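Local coordinates for protein dehalogenase-like hydrolase (Ralstonia solanacearum, PDB 3UMB) that probably catalyses the hydrolytic dehalogenation of small (S)-2-haloalkanoic acids to (R)-2-hydroxyalkanoic acids, as a member of the haloacid dehalogenase-like superfamily, at residues Arg41-Asp46 and Leu72-Ala77; Arg49-Ala54 and His60-Trp65. All blocks are in the same frame, centred on the assembly; numbering follows the deposited sequence.

Interaction 1: Arg41-Asp46 and Leu72-Ala77; sequences RDRQID and LRYACA. With MG (magnesium ion), chain H; MG (magnesium ion), chain I.
Arg-43 and Tyr-74 bridge two helical segments whose backbones come nearest at Arg-43 CA and Ala-75 CA, 7.5 Å apart, and their two side chains fill the contact. The arginine chain bends at chi2 (-62°) and again at chi3, which swings its guanidinium obliquely across the tyrosine ring, the two planes 21° apart. Tyr-74 CE2 lies over one guanidinium face, 3.7 Å from Arg-43 NE, while Tyr-74 CD2 rests against the methylene Arg-43 CG at 3.9 Å. In its own plane the guanidinium holds a salt bridge, Arg-43 NH2 meeting Asp-42 OD2 at 3.3 Å nearly end-on to the C-O bond. Arg-43 NH1 pairs with Glu-206 of the second subunit, and Tyr-74 OH is hydrogen-bonded to Arg-78. Both helices belong to the helical cap that L-2-haloacid dehalogenases add to the Rossmann-like core of the superfamily. Here the cap also carries metals, and one lies between the subunits: Asp-42 OD1 binds this magnesium at 2.3 Å, together with Asp-42 of the second subunit and two waters, each 2.4 Å from the ion. Asp-46 lines the same site at longer range, with OD1 3.0 Å from that magnesium. The second magnesium is bound by the carbonyl oxygen of Ala-77, at 2.4 Å from Ala-77 O, and by Asn-80.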
loop_
_atom_site.group_PDB
_atom_site.type_symbol
_atom_site.label_atom_id
_atom_site.label_comp_id
_atom_site.label_asym_id
_atom_site.label_seq_id
_atom_site.Cartn_x
_atom_site.Cartn_y
_atom_site.Cartn_z
ATOM N N ARG A 41 -3.528 -9.717 -5.430
ATOM C CA ARG A 41 -4.274 -8.466 -5.262
ATOM C C ARG A 41 -3.522 -7.508 -4.329
ATOM O O ARG A 41 -3.364 -6.330 -4.648
ATOM C CB ARG A 41 -5.691 -8.752 -4.759
ATOM C CG ARG A 41 -6.593 -7.519 -4.508
ATOM C CD ARG A 41 -6.804 -6.620 -5.775
ATOM N NE ARG A 41 -7.621 -5.438 -5.454
ATOM C CZ ARG A 41 -7.724 -4.344 -6.226
ATOM N NH1 ARG A 41 -7.064 -4.253 -7.391
ATOM N NH2 ARG A 41 -8.478 -3.318 -5.830
ATOM N N ASP A 42 -3.031 -8.025 -3.205
ATOM C CA ASP A 42 -2.186 -7.252 -2.301
ATOM C C ASP A 42 -1.041 -6.587 -3.048
ATOM O O ASP A 42 -0.873 -5.377 -2.979
ATOM C CB ASP A 42 -1.581 -8.132 -1.206
ATOM C CG ASP A 42 -0.778 -7.324 -0.141
ATOM O OD1 ASP A 42 -1.420 -6.544 0.631
ATOM O OD2 ASP A 42 0.484 -7.487 -0.067
ATOM N N ARG A 43 -0.230 -7.373 -3.733
ATOM C CA ARG A 43 0.962 -6.794 -4.392
ATOM C C ARG A 43 0.593 -5.916 -5.574
ATOM O O ARG A 43 1.265 -4.931 -5.840
ATOM C CB ARG A 43 2.029 -7.848 -4.749
ATOM C CG ARG A 43 2.726 -8.391 -3.489
ATOM C CD ARG A 43 3.457 -7.265 -2.763
ATOM N NE ARG A 43 4.682 -7.710 -2.106
ATOM C CZ ARG A 43 4.751 -8.173 -0.845
ATOM N NH1 ARG A 43 5.923 -8.517 -0.305
ATOM N NH2 ARG A 43 3.660 -8.314 -0.091
ATOM N N GLN A 44 -0.529 -6.219 -6.236
ATOM C CA GLN A 44 -0.955 -5.380 -7.359
ATOM C C GLN A 44 -1.191 -3.948 -6.880
ATOM O O GLN A 44 -0.654 -2.998 -7.419
ATOM C CB GLN A 44 -2.175 -5.992 -8.052
ATOM C CG GLN A 44 -2.840 -5.138 -9.087
ATOM C CD GLN A 44 -4.225 -5.657 -9.447
ATOM O OE1 GLN A 44 -5.055 -5.851 -8.563
ATOM N NE2 GLN A 44 -4.453 -5.948 -10.748
ATOM N N ILE A 45 -1.939 -3.827 -5.806
ATOM C CA ILE A 45 -2.216 -2.562 -5.221
ATOM C C ILE A 45 -0.979 -1.967 -4.549
ATOM O O ILE A 45 -0.691 -0.822 -4.742
ATOM C CB ILE A 45 -3.446 -2.673 -4.342
ATOM C CG1 ILE A 45 -4.665 -2.868 -5.235
ATOM C CG2 ILE A 45 -3.668 -1.405 -3.515
ATOM C CD1 ILE A 45 -4.911 -1.651 -6.225
ATOM N N ASP A 46 -0.224 -2.750 -3.802
ATOM C CA ASP A 46 0.976 -2.249 -3.193
ATOM C C ASP A 46 1.855 -1.589 -4.240
ATOM O O ASP A 46 2.390 -0.512 -3.989
ATOM C CB ASP A 46 1.767 -3.376 -2.559
ATOM C CG ASP A 46 1.162 -3.854 -1.271
ATOM O OD1 ASP A 46 0.152 -3.227 -0.841
ATOM O OD2 ASP A 46 1.702 -4.868 -0.734
ATOM N N LEU A 72 1.627 -10.646 -10.210
ATOM C CA LEU A 72 1.308 -12.065 -10.354
ATOM C C LEU A 72 2.584 -12.911 -10.305
ATOM O O LEU A 72 2.613 -13.978 -9.691
ATOM C CB LEU A 72 0.611 -12.321 -11.693
ATOM C CG LEU A 72 0.437 -13.800 -12.099
ATOM C CD1 LEU A 72 -0.562 -14.431 -11.125
ATOM C CD2 LEU A 72 -0.003 -13.926 -13.532
ATOM N N ARG A 73 3.594 -12.444 -11.035
ATOM C CA ARG A 73 4.933 -13.008 -11.002
ATOM C C ARG A 73 5.585 -13.024 -9.634
ATOM O O ARG A 73 6.146 -14.066 -9.211
ATOM C CB ARG A 73 5.849 -12.267 -11.948
ATOM C CG ARG A 73 5.533 -12.544 -13.406
ATOM C CD ARG A 73 6.411 -11.770 -14.377
ATOM N NE ARG A 73 6.037 -12.110 -15.772
ATOM C CZ ARG A 73 6.325 -11.387 -16.858
ATOM N NH1 ARG A 73 6.994 -10.242 -16.771
ATOM N NH2 ARG A 73 5.923 -11.804 -18.047
ATOM N N TYR A 74 5.571 -11.884 -8.933
ATOM C CA TYR A 74 6.100 -11.900 -7.567
ATOM C C TYR A 74 5.315 -12.951 -6.744
ATOM O O TYR A 74 5.913 -13.762 -6.016
ATOM C CB TYR A 74 6.015 -10.547 -6.871
ATOM C CG TYR A 74 6.381 -10.662 -5.422
ATOM C CD1 TYR A 74 7.682 -10.446 -5.013
ATOM C CD2 TYR A 74 5.430 -10.972 -4.471
ATOM C CE1 TYR A 74 8.060 -10.568 -3.695
ATOM C CE2 TYR A 74 5.771 -11.094 -3.127
ATOM C CZ TYR A 74 7.123 -10.895 -2.750
ATOM O OH TYR A 74 7.539 -11.017 -1.440
ATOM N N ALA A 75 3.984 -12.925 -6.836
ATOM C CA ALA A 75 3.168 -13.796 -5.949
ATOM C C ALA A 75 3.493 -15.296 -6.213
ATOM O O ALA A 75 3.556 -16.111 -5.302
ATOM C CB ALA A 75 1.706 -13.524 -6.141
ATOM N N CYS A 76 3.751 -15.639 -7.467
ATOM C CA CYS A 76 4.036 -17.037 -7.791
ATOM C C CYS A 76 5.411 -17.478 -7.285
ATOM O O CYS A 76 5.502 -18.561 -6.748
ATOM C CB CYS A 76 3.867 -17.299 -9.285
ATOM S SG CYS A 76 2.092 -17.397 -9.729
ATOM N N ALA A 77 6.421 -16.617 -7.432
ATOM C CA ALA A 77 7.770 -16.829 -6.947
ATOM C C ALA A 77 7.756 -17.030 -5.461
ATOM O O ALA A 77 8.323 -17.996 -4.973
ATOM C CB ALA A 77 8.717 -15.621 -7.319
HETATM MG MG MG H . -1.003 -4.485 1.575
HETATM MG MG MG I . 10.345 -19.187 -4.747
HETATM O O HOH W 1 0.750 -6.011 2.028
HETATM O O HOH W 2 -3.245 -5.165 1.899
#

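Interaction 2: Arg49-Ala54 and His60-Trp65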
loop_
_atom_site.group_PDB
_atom_site.type_symbol
_atom_site.label_atom_id
_atom_site.label_comp_id
_atom_site.label_asym_id
_atom_site.label_seq_id
_atom_site.Cartn_x
_atom_site.Cartn_y
_atom_site.Cartn_z
ATOM N N ARG A 49 0.733 1.932 -5.517
ATOM C CA ARG A 49 1.052 2.929 -4.519
ATOM C C ARG A 49 2.536 3.207 -4.358
ATOM O O ARG A 49 2.938 4.341 -4.273
ATOM C CB ARG A 49 0.520 2.498 -3.185
ATOM C CG ARG A 49 -0.987 2.441 -3.163
ATOM C CD ARG A 49 -1.438 1.775 -1.927
ATOM N NE ARG A 49 -2.883 1.756 -1.814
ATOM C CZ ARG A 49 -3.538 1.046 -0.902
ATOM N NH1 ARG A 49 -2.878 0.258 -0.021
ATOM N NH2 ARG A 49 -4.858 1.092 -0.880
ATOM N N ILE A 50 3.350 2.162 -4.305
ATOM C CA ILE A 50 4.781 2.331 -4.170
ATOM C C ILE A 50 5.283 3.222 -5.307
ATOM O O ILE A 50 6.018 4.192 -5.078
ATOM C CB ILE A 50 5.517 0.953 -4.201
ATOM C CG1 ILE A 50 5.255 0.185 -2.935
ATOM C CG2 ILE A 50 7.057 1.128 -4.432
ATOM C CD1 ILE A 50 5.762 -1.226 -2.998
ATOM N N ARG A 51 4.906 2.871 -6.530
ATOM C CA ARG A 51 5.250 3.654 -7.721
ATOM C C ARG A 51 4.795 5.112 -7.720
ATOM O O ARG A 51 5.576 6.002 -8.082
ATOM C CB ARG A 51 4.681 2.970 -8.974
ATOM C CG ARG A 51 5.383 1.630 -9.285
ATOM C CD ARG A 51 4.883 0.956 -10.576
ATOM N NE ARG A 51 5.707 -0.189 -10.962
ATOM C CZ ARG A 51 6.891 -0.112 -11.557
ATOM N NH1 ARG A 51 7.396 1.065 -11.894
ATOM N NH2 ARG A 51 7.569 -1.226 -11.834
ATOM N N SER A 52 3.538 5.376 -7.384
ATOM C CA SER A 52 3.019 6.737 -7.518
ATOM C C SER A 52 3.546 7.611 -6.387
ATOM O O SER A 52 3.791 8.805 -6.611
ATOM C CB SER A 52 1.473 6.722 -7.603
ATOM O OG SER A 52 1.048 6.185 -8.889
ATOM N N LEU A 53 3.713 7.013 -5.192
ATOM C CA LEU A 53 4.304 7.672 -4.041
ATOM C C LEU A 53 5.734 8.025 -4.313
ATOM O O LEU A 53 6.137 9.101 -3.890
ATOM C CB LEU A 53 4.166 6.842 -2.732
ATOM C CG LEU A 53 4.287 7.528 -1.342
ATOM C CD1 LEU A 53 3.550 8.851 -1.287
ATOM C CD2 LEU A 53 3.743 6.605 -0.182
ATOM N N ALA A 54 6.455 7.194 -5.078
ATOM C CA ALA A 54 7.895 7.368 -5.361
ATOM C C ALA A 54 8.167 8.419 -6.420
ATOM O O ALA A 54 9.284 8.939 -6.480
ATOM C CB ALA A 54 8.601 6.019 -5.841
ATOM N N HIS A 60 7.667 6.895 -11.999
ATOM C CA HIS A 60 7.742 5.441 -11.927
ATOM C C HIS A 60 6.466 4.778 -12.363
ATOM O O HIS A 60 6.232 3.640 -12.033
ATOM C CB HIS A 60 8.199 4.984 -10.535
ATOM C CG HIS A 60 9.540 5.519 -10.162
ATOM N ND1 HIS A 60 10.709 5.102 -10.771
ATOM C CD2 HIS A 60 9.906 6.462 -9.261
ATOM C CE1 HIS A 60 11.731 5.765 -10.259
ATOM N NE2 HIS A 60 11.275 6.584 -9.326
ATOM N N TYR A 61 5.694 5.449 -13.191
ATOM C CA TYR A 61 4.454 4.915 -13.664
ATOM C C TYR A 61 4.696 3.730 -14.597
ATOM O O TYR A 61 5.627 3.698 -15.353
ATOM C CB TYR A 61 3.633 5.994 -14.400
ATOM C CG TYR A 61 2.343 5.452 -14.992
ATOM C CD1 TYR A 61 1.228 5.227 -14.190
ATOM C CD2 TYR A 61 2.253 5.107 -16.353
ATOM C CE1 TYR A 61 0.087 4.689 -14.698
ATOM C CE2 TYR A 61 1.054 4.594 -16.897
ATOM C CZ TYR A 61 -0.005 4.369 -16.070
ATOM O OH TYR A 61 -1.185 3.837 -16.578
ATOM N N LYS A 62 3.780 2.782 -14.553
ATOM C CA LYS A 62 3.714 1.699 -15.491
ATOM C C LYS A 62 2.246 1.312 -15.558
ATOM O O LYS A 62 1.555 1.346 -14.519
ATOM C CB LYS A 62 4.564 0.564 -14.948
ATOM C CG LYS A 62 4.644 -0.687 -15.751
ATOM C CD LYS A 62 5.486 -1.736 -14.917
ATOM C CE LYS A 62 6.051 -2.895 -15.745
ATOM N NZ LYS A 62 7.370 -3.368 -15.220
ATOM N N PRO A 63 1.751 0.950 -16.763
ATOM C CA PRO A 63 0.297 0.711 -16.862
ATOM C C PRO A 63 -0.132 -0.476 -16.031
ATOM O O PRO A 63 0.663 -1.377 -15.804
ATOM C CB PRO A 63 0.024 0.472 -18.376
ATOM C CG PRO A 63 1.308 0.766 -19.099
ATOM C CD PRO A 63 2.456 0.850 -18.062
ATOM N N PHE A 64 -1.386 -0.447 -15.605
ATOM C CA PHE A 64 -1.944 -1.344 -14.622
ATOM C C PHE A 64 -1.807 -2.800 -15.030
ATOM O O PHE A 64 -1.734 -3.688 -14.158
ATOM C CB PHE A 64 -3.410 -1.011 -14.434
ATOM C CG PHE A 64 -4.060 -1.616 -13.195
ATOM C CD1 PHE A 64 -3.490 -1.470 -11.921
ATOM C CD2 PHE A 64 -5.250 -2.305 -13.285
ATOM C CE1 PHE A 64 -4.105 -1.971 -10.807
ATOM C CE2 PHE A 64 -5.867 -2.863 -12.129
ATOM C CZ PHE A 64 -5.300 -2.658 -10.904
ATOM N N TRP A 65 -1.790 -3.027 -16.340
ATOM C CA TRP A 65 -1.698 -4.344 -16.918
ATOM C C TRP A 65 -0.378 -4.925 -16.578
ATOM O O TRP A 65 -0.289 -6.031 -16.050
ATOM C CB TRP A 65 -1.803 -4.279 -18.451
ATOM C CG TRP A 65 -1.573 -5.639 -19.112
ATOM C CD1 TRP A 65 -0.391 -6.126 -19.622
ATOM C CD2 TRP A 65 -2.547 -6.660 -19.324
ATOM N NE1 TRP A 65 -0.578 -7.391 -20.129
ATOM C CE2 TRP A 65 -1.898 -7.736 -19.960
ATOM C CE3 TRP A 65 -3.914 -6.762 -19.058
ATOM C CZ2 TRP A 65 -2.571 -8.898 -20.323
ATOM C CZ3 TRP A 65 -4.577 -7.920 -19.395
ATOM C CH2 TRP A 65 -3.909 -8.969 -20.048
HETATM O O HOH W 3 5.224 7.556 -10.228
#
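Arg-51 reaches from the end of helix 33-54 to the returning loop at His-60, and their CA atoms are 5.2 Å apart. Its chain runs extended from CG to NE, past the His-60 carbonyl, and then turns at chi4 (-78°) to present NH1 to that oxygen. The resulting hydrogen bond, Arg-51 NH1 to His-60 O, is 2.8 Å long with an N-H...O angle of 156°; the acceptor lies close to the guanidinium plane, while the donor is tilted from the carbonyl plane. One face of the guanidinium is covered near its rim by the Lys-62 chain, with Lys-62 CD 3.8 Å from Arg-51 NH2. Arg-51 NH2 and Lys-62 NZ, 4.0 Å apart, converge on the carboxylate of Asp-209 of the second subunit, with which both form salt bridges. Backbone meets backbone through a water that donates to Arg-51 O at 2.7 Å and accepts from His-60 N at 3.1 Å. Three residues on, Ala-54 CB packs against His-60 CD2 at 3.7 Å, and the imidazole stacks on Trp-190 of the second subunit. Pro-63 then stands at the N-cap of the next helix, completing a helix-loop-helix connection in the dehalogenase cap.

In the fold
Followed from the N terminus, the chain leaves the first core strand, 6-9, and passes strand 16-17 and helix 19-28 before the long helix 33-54, which supplies the first segment of both contacts. Residues 41-46 come first, then 49-54 at the helix end; after a short loop, interaction 2 closes the tight connection at 60-65. The chain continues along helix 64-78 until interaction 1 closes the wider loop at 72-77, so the smaller loop lies within the larger. Interaction 2 thus ties the end of helix 33-54 to the loop leading into helix 64-78, while interaction 1 joins the two helices themselves. The two contacts meet where Gln-44 NE2 packs on Phe-64 CZ, 3.4 Å away, and both extend to the second subunit.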